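Acetyl-CoA hydrolase/transferase family protein (Porphyromonas gingivalis, PDB 2NVV) probably hydrolyses acetyl-CoA or transfers its CoA group to another carboxylate, as a zinc-binding member of the acetyl-CoA hydrolase/transferase family. Local coordinates at residues 56-61 with 118-123; 265-270 with 285-290; 292-297 with 326-331; 391-396 with 403-408; 477-482 with 486-491. One frame throughout, in Å; residues are numbered along the deposited sequence.

The five contacts sample the N-terminal sheet, the smaller central sheets and the C-terminal tail. Interaction 1 has its centre 31 Å from those of interactions 2 and 3. Those two share helix 288-295, have centres 11 Å apart and touch, I286 packing on I328 and L330. Interactions 4 and 5, with centres 14 Å apart, touch where F478 and H479 meet V406, P407 and M408. The side chain of Q287 is about 9 Å from that of E284, the predicted glutamyl-CoA thioester residue. Side chains of P394 and V262 are about 5 Å apart, and that of L482 is about 6 Å from that of K398, both predicted CoA-site residues. The side chain of H479 is about 14 Å from a bound zinc ion.

Interaction 1: residues 56-61 with 118-123; sequences GMFTGA and GKVDVA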
# COMPACT_ATOMS: atom_id res chain seq x y z
N GLY A 56 2.58 -13.11 -24.94
CA GLY A 56 2.31 -12.47 -23.67
C GLY A 56 3.67 -12.04 -23.19
O GLY A 56 4.64 -12.76 -23.42
N MSE A 57 3.77 -10.89 -22.54
CA MSE A 57 5.07 -10.41 -22.09
C MSE A 57 5.17 -10.08 -20.61
O MSE A 57 4.42 -9.26 -20.10
CB MSE A 57 5.46 -9.17 -22.89
CG MSE A 57 5.55 -9.40 -24.38
SE MSE A 57 5.84 -7.74 -25.35
CE MSE A 57 7.59 -7.30 -24.65
N PHE A 58 6.11 -10.72 -19.93
CA PHE A 58 6.38 -10.48 -18.52
C PHE A 58 7.81 -9.95 -18.48
O PHE A 58 8.72 -10.62 -18.99
CB PHE A 58 6.35 -11.78 -17.69
CG PHE A 58 5.03 -12.50 -17.67
CD1 PHE A 58 4.88 -13.73 -18.31
CD2 PHE A 58 3.95 -11.98 -16.96
CE1 PHE A 58 3.68 -14.45 -18.24
CE2 PHE A 58 2.74 -12.68 -16.88
CZ PHE A 58 2.61 -13.92 -17.52
N THR A 59 8.02 -8.77 -17.90
CA THR A 59 9.36 -8.20 -17.80
C THR A 59 9.59 -7.71 -16.37
O THR A 59 8.71 -7.81 -15.52
CB THR A 59 9.52 -6.99 -18.75
OG1 THR A 59 8.67 -5.92 -18.32
CG2 THR A 59 9.16 -7.36 -20.16
N GLY A 60 10.79 -7.21 -16.10
CA GLY A 60 11.08 -6.69 -14.77
C GLY A 60 10.43 -5.33 -14.70
O GLY A 60 9.54 -5.09 -13.88
N ALA A 61 10.87 -4.46 -15.60
CA ALA A 61 10.34 -3.11 -15.72
C ALA A 61 10.40 -2.74 -17.21
O ALA A 61 9.97 -3.52 -18.06
CB ALA A 61 11.15 -2.14 -14.88
N GLY A 118 -0.94 -16.96 -16.09
CA GLY A 118 -0.66 -18.26 -16.67
C GLY A 118 0.71 -18.91 -16.58
O GLY A 118 1.36 -18.95 -15.54
N LYS A 119 1.13 -19.44 -17.72
CA LYS A 119 2.41 -20.12 -17.85
C LYS A 119 3.46 -19.23 -18.53
O LYS A 119 3.14 -18.30 -19.25
CB LYS A 119 2.22 -21.39 -18.69
CG LYS A 119 3.51 -22.15 -18.94
CD LYS A 119 3.58 -22.77 -20.34
CE LYS A 119 2.53 -23.86 -20.55
NZ LYS A 119 2.69 -24.55 -21.86
N VAL A 120 4.73 -19.54 -18.27
CA VAL A 120 5.85 -18.83 -18.89
C VAL A 120 6.40 -19.89 -19.84
O VAL A 120 6.97 -20.90 -19.41
CB VAL A 120 6.96 -18.46 -17.88
CG1 VAL A 120 8.02 -17.66 -18.59
CG2 VAL A 120 6.40 -17.68 -16.72
N ASP A 121 6.22 -19.68 -21.14
CA ASP A 121 6.69 -20.64 -22.12
C ASP A 121 8.20 -20.58 -22.36
O ASP A 121 8.89 -21.60 -22.35
CB ASP A 121 5.95 -20.43 -23.44
CG ASP A 121 4.50 -20.79 -23.32
OD1 ASP A 121 4.19 -22.00 -23.22
OD2 ASP A 121 3.66 -19.87 -23.32
N VAL A 122 8.70 -19.38 -22.58
CA VAL A 122 10.13 -19.21 -22.79
C VAL A 122 10.63 -17.96 -22.08
O VAL A 122 9.87 -17.03 -21.79
CB VAL A 122 10.46 -19.17 -24.33
CG1 VAL A 122 9.21 -18.82 -25.12
CG2 VAL A 122 11.55 -18.18 -24.62
N ALA A 123 11.92 -17.98 -21.75
CA ALA A 123 12.58 -16.88 -21.09
C ALA A 123 13.75 -16.46 -21.96
O ALA A 123 14.59 -17.29 -22.32
CB ALA A 123 13.08 -17.31 -19.72
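The carbonyl oxygen K119 O is approached by two groups: N20 ND2 donates a hydrogen bond to it, and the ring of F58 turns an edge toward it, with F58 CE1 4.0 Å from K119 O and the oxygen near the ring plane. The backbone N of N20 also donates to D121 OD2, so one residue ties the incoming loop to the central strand through two bonds. The setting is the Rossmann-like N-terminal sheet of parallel strands, in which strand 20-23 separates strand 55-58 from strand 122-127. F58, at the end of strand 55-58, therefore reaches across the intervening strand to the approach of strand 122-127. The backbones bear this out: the closest CA atoms, F58 CA and V120 CA, are still 8.4 Å apart, and the gap is bridged mainly by the F58 ring, which meets K119 O and V120 CG2. Its first torsion (chi1 -63°) sets CG opposite the carbonyl carbon and directs the ring at residues 119-120. The same corner, CE1, also lies obliquely against the valine, with F58 CE1 to V120 CG2 at 4.5 Å, a loose apolar touch. F79 completes the setting of the ring through an edge-to-face stack. Beside the contact, K119 NZ forms a weak salt bridge with D121 OD1 at 3.3 Å. Beyond the strand end, A61 O receives T59 OG1 at 2.7 Å in the carbonyl plane, on a lone pair, and R80 NH1 is a second donor to that oxygen.

Interaction 2: residues 265-270 with 285-290; sequences AVLGAL and VIQDAV
L267 CB stands 4.2 Å from A289 CB on the facing helix, where the contact begins. With chi1 at -71°, CG lies opposite the carbonyl carbon of L267 and continues toward the start of helix 288-295. The two methyls then part. CD2 inclines to the valine, L267 CD2 being 4.3 Å from V290 CG2, while CD1 carries most of the contact. L267 CD1 sits 3.5 Å from A289 CB and 3.8 Å from V290 CG2, and it also meets the side-chain amide of Q287, with L267 CD1 to Q287 CD at 3.7 Å. The amide oxygen and nitrogen are almost equally far from it, so the methyl lies against the whole group. Q287, at the N-cap position, comes at L267 from the opposite direction. Its side chain is about 5 Å from that of V259 and touches the glycine-rich start of helix 261-272, where predicted CoA-binding residues lie, consistent with a Rossmann-type strand-turn-helix. L267 thus projects from helix 261-272 onto the start of helix 288-295. M281 of strand 279-282 touches both L267 and V290, and helix 226-245 packs on V266, A269 and L270.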
# COMPACT_ATOMS: atom_id res chain seq x y z
N ALA A 265 19.11 15.92 -9.22
CA ALA A 265 19.29 17.14 -8.44
C ALA A 265 19.26 16.80 -6.95
O ALA A 265 20.07 17.33 -6.18
CB ALA A 265 18.19 18.14 -8.78
N VAL A 266 18.34 15.92 -6.56
CA VAL A 266 18.22 15.51 -5.17
C VAL A 266 19.52 14.85 -4.73
O VAL A 266 20.11 15.24 -3.71
CB VAL A 266 17.03 14.54 -4.98
CG1 VAL A 266 17.02 13.99 -3.56
CG2 VAL A 266 15.74 15.28 -5.23
N LEU A 267 19.99 13.88 -5.50
CA LEU A 267 21.24 13.19 -5.19
C LEU A 267 22.41 14.17 -5.08
O LEU A 267 23.23 14.07 -4.18
CB LEU A 267 21.54 12.14 -6.25
CG LEU A 267 20.62 10.91 -6.21
CD1 LEU A 267 20.78 10.09 -7.47
CD2 LEU A 267 20.92 10.09 -4.98
N GLY A 268 22.47 15.12 -6.01
CA GLY A 268 23.54 16.11 -5.99
C GLY A 268 23.46 16.96 -4.74
O GLY A 268 24.47 17.19 -4.08
N ALA A 269 22.26 17.41 -4.40
CA ALA A 269 22.06 18.24 -3.22
C ALA A 269 22.52 17.52 -1.96
O ALA A 269 23.21 18.09 -1.13
CB ALA A 269 20.61 18.63 -3.11
N LEU A 270 22.12 16.26 -1.82
CA LEU A 270 22.51 15.45 -0.68
C LEU A 270 24.04 15.39 -0.57
O LEU A 270 24.60 15.59 0.50
CB LEU A 270 21.95 14.03 -0.82
CG LEU A 270 20.43 13.85 -0.78
CD1 LEU A 270 20.08 12.45 -1.28
CD2 LEU A 270 19.90 14.06 0.65
N VAL A 285 16.74 1.50 -9.32
CA VAL A 285 17.79 1.63 -10.33
C VAL A 285 18.91 2.60 -9.93
O VAL A 285 18.67 3.73 -9.49
CB VAL A 285 17.19 2.01 -11.74
CG1 VAL A 285 15.67 2.07 -11.68
CG2 VAL A 285 17.75 3.32 -12.24
N ILE A 286 20.14 2.13 -10.06
CA ILE A 286 21.31 2.91 -9.73
C ILE A 286 21.72 3.66 -10.99
O ILE A 286 22.00 3.05 -12.02
CB ILE A 286 22.44 1.97 -9.27
CG1 ILE A 286 21.93 1.12 -8.09
CG2 ILE A 286 23.65 2.76 -8.85
CD1 ILE A 286 22.81 -0.06 -7.75
N GLN A 287 21.72 4.99 -10.91
CA GLN A 287 22.06 5.82 -12.06
C GLN A 287 23.45 6.45 -11.94
O GLN A 287 24.15 6.26 -10.94
CB GLN A 287 21.02 6.91 -12.25
CG GLN A 287 20.95 7.91 -11.11
CD GLN A 287 19.91 7.56 -10.06
OE1 GLN A 287 18.79 8.06 -10.09
NE2 GLN A 287 20.28 6.69 -9.12
N ASP A 288 23.83 7.20 -12.97
CA ASP A 288 25.13 7.87 -13.00
C ASP A 288 25.32 8.73 -11.76
O ASP A 288 26.38 8.68 -11.13
CB ASP A 288 25.25 8.75 -14.24
CG ASP A 288 25.38 7.95 -15.51
OD1 ASP A 288 25.44 8.57 -16.59
OD2 ASP A 288 25.44 6.72 -15.45
N ALA A 289 24.31 9.51 -11.42
CA ALA A 289 24.38 10.40 -10.26
C ALA A 289 24.83 9.69 -8.99
O ALA A 289 25.56 10.26 -8.19
CB ALA A 289 23.03 11.07 -10.03
N VAL A 290 24.40 8.44 -8.80
CA VAL A 290 24.78 7.66 -7.62
C VAL A 290 26.24 7.27 -7.70
O VAL A 290 26.99 7.39 -6.73
CB VAL A 290 23.91 6.37 -7.50
CG1 VAL A 290 24.48 5.44 -6.45
CG2 VAL A 290 22.48 6.75 -7.15

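Interaction 3: residues 292-297 with 326-331; sequences ALMKKG and DKILLR
A helix packed on a small parallel sheet sets the scene: M294, a selenomethionine near the end of helix 288-295, extends over K327 and I328, the latter the first residue of strand 328-330. Its first torsion, -159°, holds CG nearly opposite the backbone N, and the chain runs on extended until it turns at chi3 (126°). The selenium is the sounder witness to the contact: M294 SE lies 4.0 Å from I328 CG1 and equally 4.0 Å from K327 CB. The terminal methyl, M294 CE, is modelled implausibly near the lysine, so its exact place is doubtful. I328 crosses the selenomethionine at about a right angle and offers its CG1 branch, whereas the aliphatic part of K327 passes at a slant. Beyond that, the lysine chain leads away from the helix. Its ammonium group donates to F323 O, makes a cation-pi contact with F323, and holds a weak salt bridge, K327 NZ to D326 OD2 at 3.1 Å. F324 of helix 321-324 also touches M294, and I286 packs on I328. Strand 328-330 hydrogen-bonds through L329 to A302 and G304 of strand 299-304, which in turn lies beside strand 279-282. Helix 288-295 lies between those last two parallel strands in sequence, so M294 extends its packing to a third strand, as expected of beta-alpha-beta crossover topology in an alpha/beta sheet.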
# COMPACT_ATOMS: atom_id res chain seq x y z
N ALA A 292 28.61 8.79 -9.28
CA ALA A 292 29.41 9.99 -9.09
C ALA A 292 29.65 10.26 -7.61
O ALA A 292 30.78 10.56 -7.21
CB ALA A 292 28.71 11.19 -9.74
N LEU A 293 28.60 10.17 -6.80
CA LEU A 293 28.69 10.39 -5.36
C LEU A 293 29.47 9.28 -4.69
O LEU A 293 30.11 9.48 -3.65
CB LEU A 293 27.29 10.46 -4.75
CG LEU A 293 26.52 11.72 -5.15
CD1 LEU A 293 25.11 11.69 -4.57
CD2 LEU A 293 27.29 12.95 -4.66
N MSE A 294 29.43 8.10 -5.30
CA MSE A 294 30.13 6.93 -4.79
C MSE A 294 31.64 7.14 -4.92
O MSE A 294 32.40 6.83 -3.99
CB MSE A 294 29.69 5.70 -5.59
CG MSE A 294 29.94 4.40 -4.91
SE MSE A 294 29.04 2.97 -5.83
CE MSE A 294 30.56 1.81 -6.08
N LYS A 295 32.08 7.66 -6.06
CA LYS A 295 33.50 7.91 -6.30
C LYS A 295 34.05 8.99 -5.35
O LYS A 295 35.25 9.07 -5.12
CB LYS A 295 33.73 8.33 -7.74
CG LYS A 295 33.07 7.42 -8.76
CD LYS A 295 34.03 7.05 -9.87
CE LYS A 295 34.54 8.26 -10.61
NZ LYS A 295 35.67 7.86 -11.48
N LYS A 296 33.16 9.81 -4.81
CA LYS A 296 33.57 10.85 -3.88
C LYS A 296 33.35 10.41 -2.43
O LYS A 296 33.44 11.22 -1.49
CB LYS A 296 32.78 12.14 -4.15
CG LYS A 296 32.90 12.65 -5.58
CD LYS A 296 32.38 14.07 -5.71
CE LYS A 296 30.90 14.17 -5.31
NZ LYS A 296 30.43 15.59 -5.27
N GLY A 297 33.07 9.12 -2.25
CA GLY A 297 32.85 8.59 -0.91
C GLY A 297 31.57 9.12 -0.29
O GLY A 297 31.28 8.87 0.89
N ASP A 326 32.52 -4.30 -4.46
CA ASP A 326 32.01 -4.44 -3.11
C ASP A 326 31.11 -3.28 -2.66
O ASP A 326 30.76 -3.18 -1.48
CB ASP A 326 33.18 -4.56 -2.14
CG ASP A 326 34.24 -3.49 -2.39
OD1 ASP A 326 34.88 -3.54 -3.47
OD2 ASP A 326 34.43 -2.61 -1.53
N LYS A 327 30.73 -2.40 -3.59
CA LYS A 327 29.89 -1.27 -3.24
C LYS A 327 28.56 -1.26 -3.96
O LYS A 327 27.68 -0.47 -3.63
CB LYS A 327 30.62 0.04 -3.53
CG LYS A 327 31.86 0.26 -2.70
CD LYS A 327 32.61 1.52 -3.13
CE LYS A 327 33.88 1.68 -2.31
NZ LYS A 327 34.69 0.43 -2.30
N ILE A 328 28.41 -2.15 -4.93
CA ILE A 328 27.18 -2.24 -5.69
C ILE A 328 26.65 -3.65 -5.58
O ILE A 328 27.40 -4.59 -5.68
CB ILE A 328 27.40 -1.93 -7.19
CG1 ILE A 328 27.97 -0.52 -7.35
CG2 ILE A 328 26.09 -2.08 -7.95
CD1 ILE A 328 28.48 -0.25 -8.74
N LEU A 329 25.34 -3.78 -5.37
CA LEU A 329 24.73 -5.10 -5.27
C LEU A 329 23.39 -5.04 -5.98
O LEU A 329 22.55 -4.19 -5.66
CB LEU A 329 24.52 -5.49 -3.81
CG LEU A 329 24.13 -6.95 -3.54
CD1 LEU A 329 25.23 -7.89 -4.01
CD2 LEU A 329 23.89 -7.11 -2.06
N LEU A 330 23.19 -5.92 -6.96
CA LEU A 330 21.94 -5.96 -7.71
C LEU A 330 21.08 -7.14 -7.28
O LEU A 330 21.56 -8.28 -7.20
CB LEU A 330 22.23 -6.02 -9.21
CG LEU A 330 23.09 -4.89 -9.78
CD1 LEU A 330 23.18 -5.03 -11.28
CD2 LEU A 330 22.51 -3.56 -9.43
N ARG A 331 19.80 -6.87 -7.01
CA ARG A 331 18.86 -7.88 -6.55
C ARG A 331 17.62 -7.96 -7.44
O ARG A 331 17.35 -7.06 -8.25
CB ARG A 331 18.40 -7.56 -5.13
CG ARG A 331 19.49 -7.18 -4.13
CD ARG A 331 18.84 -6.56 -2.90
NE ARG A 331 19.79 -6.08 -1.90
CZ ARG A 331 20.40 -6.87 -1.02
NH1 ARG A 331 21.25 -6.35 -0.14
NH2 ARG A 331 20.14 -8.17 -1.00

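Interaction 4: residues 391-396 with 403-408; sequences FTTPSV and SSFVPM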
# COMPACT_ATOMS: atom_id res chain seq x y z
N PHE A 391 7.35 13.09 -2.06
CA PHE A 391 7.00 13.22 -3.46
C PHE A 391 7.43 14.60 -3.93
O PHE A 391 7.13 15.62 -3.30
CB PHE A 391 5.51 13.00 -3.65
CG PHE A 391 5.13 11.56 -3.78
CD1 PHE A 391 5.31 10.89 -5.00
CD2 PHE A 391 4.63 10.85 -2.69
CE1 PHE A 391 5.00 9.53 -5.13
CE2 PHE A 391 4.31 9.49 -2.81
CZ PHE A 391 4.50 8.83 -4.04
N THR A 392 8.17 14.62 -5.04
CA THR A 392 8.66 15.85 -5.63
C THR A 392 7.99 16.11 -6.96
O THR A 392 7.52 15.18 -7.61
CB THR A 392 10.15 15.78 -5.87
OG1 THR A 392 10.41 14.64 -6.68
CG2 THR A 392 10.91 15.66 -4.57
N THR A 393 7.98 17.37 -7.37
CA THR A 393 7.38 17.76 -8.64
C THR A 393 7.42 19.27 -8.86
O THR A 393 7.14 20.05 -7.95
CB THR A 393 5.89 17.37 -8.73
OG1 THR A 393 5.34 17.88 -9.95
CG2 THR A 393 5.09 17.96 -7.57
N PRO A 394 7.81 19.69 -10.07
CA PRO A 394 7.84 21.13 -10.31
C PRO A 394 6.39 21.56 -10.12
O PRO A 394 5.48 20.79 -10.40
CB PRO A 394 8.32 21.23 -11.76
CG PRO A 394 7.93 19.91 -12.36
CD PRO A 394 8.27 18.95 -11.26
N SER A 395 6.16 22.77 -9.62
CA SER A 395 4.80 23.23 -9.36
C SER A 395 3.94 23.39 -10.61
O SER A 395 2.73 23.16 -10.57
CB SER A 395 4.83 24.57 -8.61
OG SER A 395 5.29 25.62 -9.43
N VAL A 396 4.54 23.79 -11.73
CA VAL A 396 3.78 23.99 -12.95
C VAL A 396 4.38 23.34 -14.17
O VAL A 396 5.44 22.72 -14.11
CB VAL A 396 3.59 25.51 -13.23
CG1 VAL A 396 2.85 26.17 -12.07
CG2 VAL A 396 4.94 26.17 -13.46
N SER A 403 -1.02 23.38 -13.95
CA SER A 403 -0.63 23.31 -12.55
C SER A 403 -0.40 21.85 -12.16
O SER A 403 -1.22 20.98 -12.49
CB SER A 403 -1.72 23.92 -11.66
OG SER A 403 -1.45 23.67 -10.29
N SER A 404 0.69 21.56 -11.47
CA SER A 404 0.98 20.20 -11.03
C SER A 404 0.09 19.85 -9.85
O SER A 404 -0.05 18.69 -9.49
CB SER A 404 2.43 20.06 -10.61
OG SER A 404 3.29 20.32 -11.70
N PHE A 405 -0.52 20.87 -9.26
CA PHE A 405 -1.42 20.70 -8.11
C PHE A 405 -2.85 21.01 -8.52
O PHE A 405 -3.13 22.06 -9.09
CB PHE A 405 -0.97 21.61 -6.97
CG PHE A 405 0.36 21.23 -6.40
CD1 PHE A 405 0.46 20.26 -5.40
CD2 PHE A 405 1.53 21.79 -6.90
CE1 PHE A 405 1.70 19.86 -4.92
CE2 PHE A 405 2.77 21.39 -6.43
CZ PHE A 405 2.85 20.42 -5.44
N VAL A 406 -3.75 20.09 -8.22
CA VAL A 406 -5.14 20.22 -8.60
C VAL A 406 -6.09 19.90 -7.44
O VAL A 406 -5.69 19.33 -6.44
CB VAL A 406 -5.44 19.25 -9.76
CG1 VAL A 406 -4.59 19.61 -10.97
CG2 VAL A 406 -5.13 17.83 -9.32
N PRO A 407 -7.37 20.28 -7.58
CA PRO A 407 -8.36 20.00 -6.52
C PRO A 407 -8.41 18.51 -6.20
O PRO A 407 -8.39 18.12 -5.03
CB PRO A 407 -9.66 20.51 -7.13
CG PRO A 407 -9.20 21.66 -8.00
CD PRO A 407 -7.96 21.10 -8.65
N MSE A 408 -8.48 17.69 -7.25
CA MSE A 408 -8.50 16.24 -7.13
C MSE A 408 -7.69 15.65 -8.27
O MSE A 408 -7.80 16.12 -9.40
CB MSE A 408 -9.93 15.70 -7.20
CG MSE A 408 -10.03 14.22 -6.87
SE MSE A 408 -11.75 13.40 -7.32
CE MSE A 408 -12.76 13.80 -5.71
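S403 faces V396 as a non-hydrogen-bonded antiparallel pair, S403 CA and V396 CA being 4.5 Å apart; its hydroxyl turns within its own segment, S403 OG donating to F405 O at 2.6 Å. Next comes S404, which is joined twice to the facing chain. The backbone bond, S404 N to S395 O, measures 2.7 Å with a nearly straight N-H angle of 161°. Its side chain, with OG opposite the carbonyl carbon (chi1 -62°), donates from S404 OG to P394 O at 2.6 Å. P394 O also accepts from T393 OG1 at 2.9 Å, from the opposite face of its plane, so two hydroxyls clasp one carbonyl. F405 follows, its ring presenting an edge to the backbone, F405 CE2 to S395 CA at 4.0 Å, while CZ lies obliquely by the threonine, F405 CZ to T393 CG2 at 4.0 Å. The polar end of S395 points instead to E425, its hydrogen-bond partner. Farther on, V406 and P407 pack on helix 477-484, and M408 packs on F476 of the second subunit. Residues 396 and 403 close a beta hairpin whose turn holds K398, a predicted CoA-binding residue of this family.

Interaction 5: residues 477-482 with 486-491; sequences AFHQEL and GDMRNV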
# COMPACT_ATOMS: atom_id res chain seq x y z
N ALA A 477 -12.39 20.77 -12.61
CA ALA A 477 -12.43 21.99 -13.40
C ALA A 477 -11.06 22.35 -13.98
O ALA A 477 -10.96 22.84 -15.10
CB ALA A 477 -12.95 23.13 -12.55
N PHE A 478 -10.00 22.14 -13.21
CA PHE A 478 -8.65 22.44 -13.67
C PHE A 478 -8.33 21.66 -14.96
O PHE A 478 -7.86 22.23 -15.94
CB PHE A 478 -7.63 22.08 -12.58
CG PHE A 478 -7.35 23.20 -11.62
CD1 PHE A 478 -8.38 24.01 -11.15
CD2 PHE A 478 -6.06 23.45 -11.19
CE1 PHE A 478 -8.13 25.06 -10.26
CE2 PHE A 478 -5.79 24.50 -10.30
CZ PHE A 478 -6.83 25.30 -9.84
N HIS A 479 -8.59 20.36 -14.92
CA HIS A 479 -8.35 19.46 -16.05
C HIS A 479 -9.28 19.81 -17.20
O HIS A 479 -8.87 19.79 -18.37
CB HIS A 479 -8.62 18.02 -15.62
CG HIS A 479 -7.80 17.58 -14.45
ND1 HIS A 479 -6.51 17.13 -14.58
CD2 HIS A 479 -8.11 17.50 -13.13
CE1 HIS A 479 -6.05 16.77 -13.39
NE2 HIS A 479 -7.00 16.99 -12.50
N GLN A 480 -10.53 20.10 -16.86
CA GLN A 480 -11.52 20.46 -17.85
C GLN A 480 -11.13 21.75 -18.54
O GLN A 480 -11.24 21.86 -19.75
CB GLN A 480 -12.90 20.62 -17.20
CG GLN A 480 -13.60 19.31 -16.89
CD GLN A 480 -14.92 19.52 -16.16
OE1 GLN A 480 -15.84 18.71 -16.27
NE2 GLN A 480 -15.00 20.59 -15.38
N GLU A 481 -10.65 22.73 -17.76
CA GLU A 481 -10.25 24.02 -18.33
C GLU A 481 -9.03 23.89 -19.22
O GLU A 481 -8.90 24.63 -20.19
CB GLU A 481 -9.96 25.04 -17.23
CG GLU A 481 -9.64 26.43 -17.77
CD GLU A 481 -10.81 27.07 -18.53
OE1 GLU A 481 -10.56 27.89 -19.43
OE2 GLU A 481 -11.97 26.76 -18.21
N LEU A 482 -8.14 22.97 -18.90
CA LEU A 482 -6.95 22.78 -19.73
C LEU A 482 -7.39 22.37 -21.12
O LEU A 482 -6.82 22.80 -22.12
CB LEU A 482 -6.05 21.70 -19.15
CG LEU A 482 -4.88 21.26 -20.04
CD1 LEU A 482 -3.94 22.44 -20.30
CD2 LEU A 482 -4.13 20.13 -19.36
N GLY A 486 -6.67 25.64 -22.50
CA GLY A 486 -5.26 25.34 -22.62
C GLY A 486 -4.49 25.99 -21.50
O GLY A 486 -3.26 25.88 -21.41
N ASP A 487 -5.21 26.69 -20.63
CA ASP A 487 -4.62 27.39 -19.49
C ASP A 487 -5.52 27.24 -18.27
O ASP A 487 -6.61 27.80 -18.22
CB ASP A 487 -4.42 28.87 -19.81
CG ASP A 487 -3.56 29.58 -18.78
OD1 ASP A 487 -3.68 29.27 -17.58
OD2 ASP A 487 -2.76 30.46 -19.17
N MSE A 488 -5.05 26.50 -17.26
CA MSE A 488 -5.84 26.28 -16.07
C MSE A 488 -6.13 27.54 -15.26
O MSE A 488 -7.04 27.56 -14.44
CB MSE A 488 -5.16 25.25 -15.17
CG MSE A 488 -4.90 23.90 -15.84
SE MSE A 488 -4.25 22.59 -14.58
CE MSE A 488 -4.68 20.96 -15.56
N ARG A 489 -5.34 28.59 -15.47
CA ARG A 489 -5.54 29.84 -14.72
C ARG A 489 -6.84 30.52 -15.09
O ARG A 489 -7.28 31.43 -14.40
CB ARG A 489 -4.39 30.82 -14.97
CG ARG A 489 -3.04 30.39 -14.42
CD ARG A 489 -2.07 30.25 -15.57
NE ARG A 489 -0.90 31.09 -15.43
CZ ARG A 489 -0.10 31.41 -16.43
NH1 ARG A 489 -0.36 30.98 -17.66
NH2 ARG A 489 0.99 32.15 -16.20
N ASN A 490 -7.44 30.09 -16.20
CA ASN A 490 -8.71 30.64 -16.66
C ASN A 490 -9.92 30.14 -15.88
O ASN A 490 -11.06 30.49 -16.19
CB ASN A 490 -8.91 30.33 -18.14
CG ASN A 490 -7.97 31.09 -19.01
OD1 ASN A 490 -7.74 32.28 -18.78
ND2 ASN A 490 -7.41 30.42 -20.01
N VAL A 491 -9.66 29.32 -14.87
CA VAL A 491 -10.75 28.77 -14.09
C VAL A 491 -11.34 29.82 -13.17
O VAL A 491 -10.63 30.67 -12.62
CB VAL A 491 -10.28 27.56 -13.24
CG1 VAL A 491 -11.34 27.18 -12.22
CG2 VAL A 491 -9.99 26.37 -14.14
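After helix 477-484 the chain leaves helical geometry at G486 (phi 92°) and reverses; a weak backbone bond, G486 N to E481 O at 3.4 Å, holds the turn, and residues 488-490 continue as a short 3-10 segment folded back along the helix. M488, a selenomethionine extended beyond CG, reaches across the helix surface and makes a Met-aromatic contact: M488 SE is 5.1 Å from the centroid of the F478 ring, 63° off the normal, hence oblique. The closest ring atom is F478 CD2, 3.9 Å from M488 SE. Its terminal methyl reaches the leucine, M488 CE being 3.9 Å from L482 CB. V491 packs beside it, V491 CG2 lying 3.4 Å from E481 CB and 4.1 Å from F478 CD1. In E481, chi1 (-176°) sets CG opposite the backbone N and by the returning chain, with E481 CG 3.4 Å from D487 O; the bend at chi2 then turns the carboxylate toward N490, roughly upright to its amide plane. The acid is satisfied by hydroxyls, OE1 bonded to S485 OG and OE2 to Y496 OH. D487 OD1 accepts from R489 N in what fits an Asx turn, though its position is less certain, and D487 OD2 forms a salt bridge with R489 NH1 at 2.9 Å; D451 is a second acidic partner of R489. The tail is thus folded onto its own helix. H479 packs on L472 of the second subunit, helix 453-459 covers F478 and V491 through L455, and strand 402-403 borders L482 and M488.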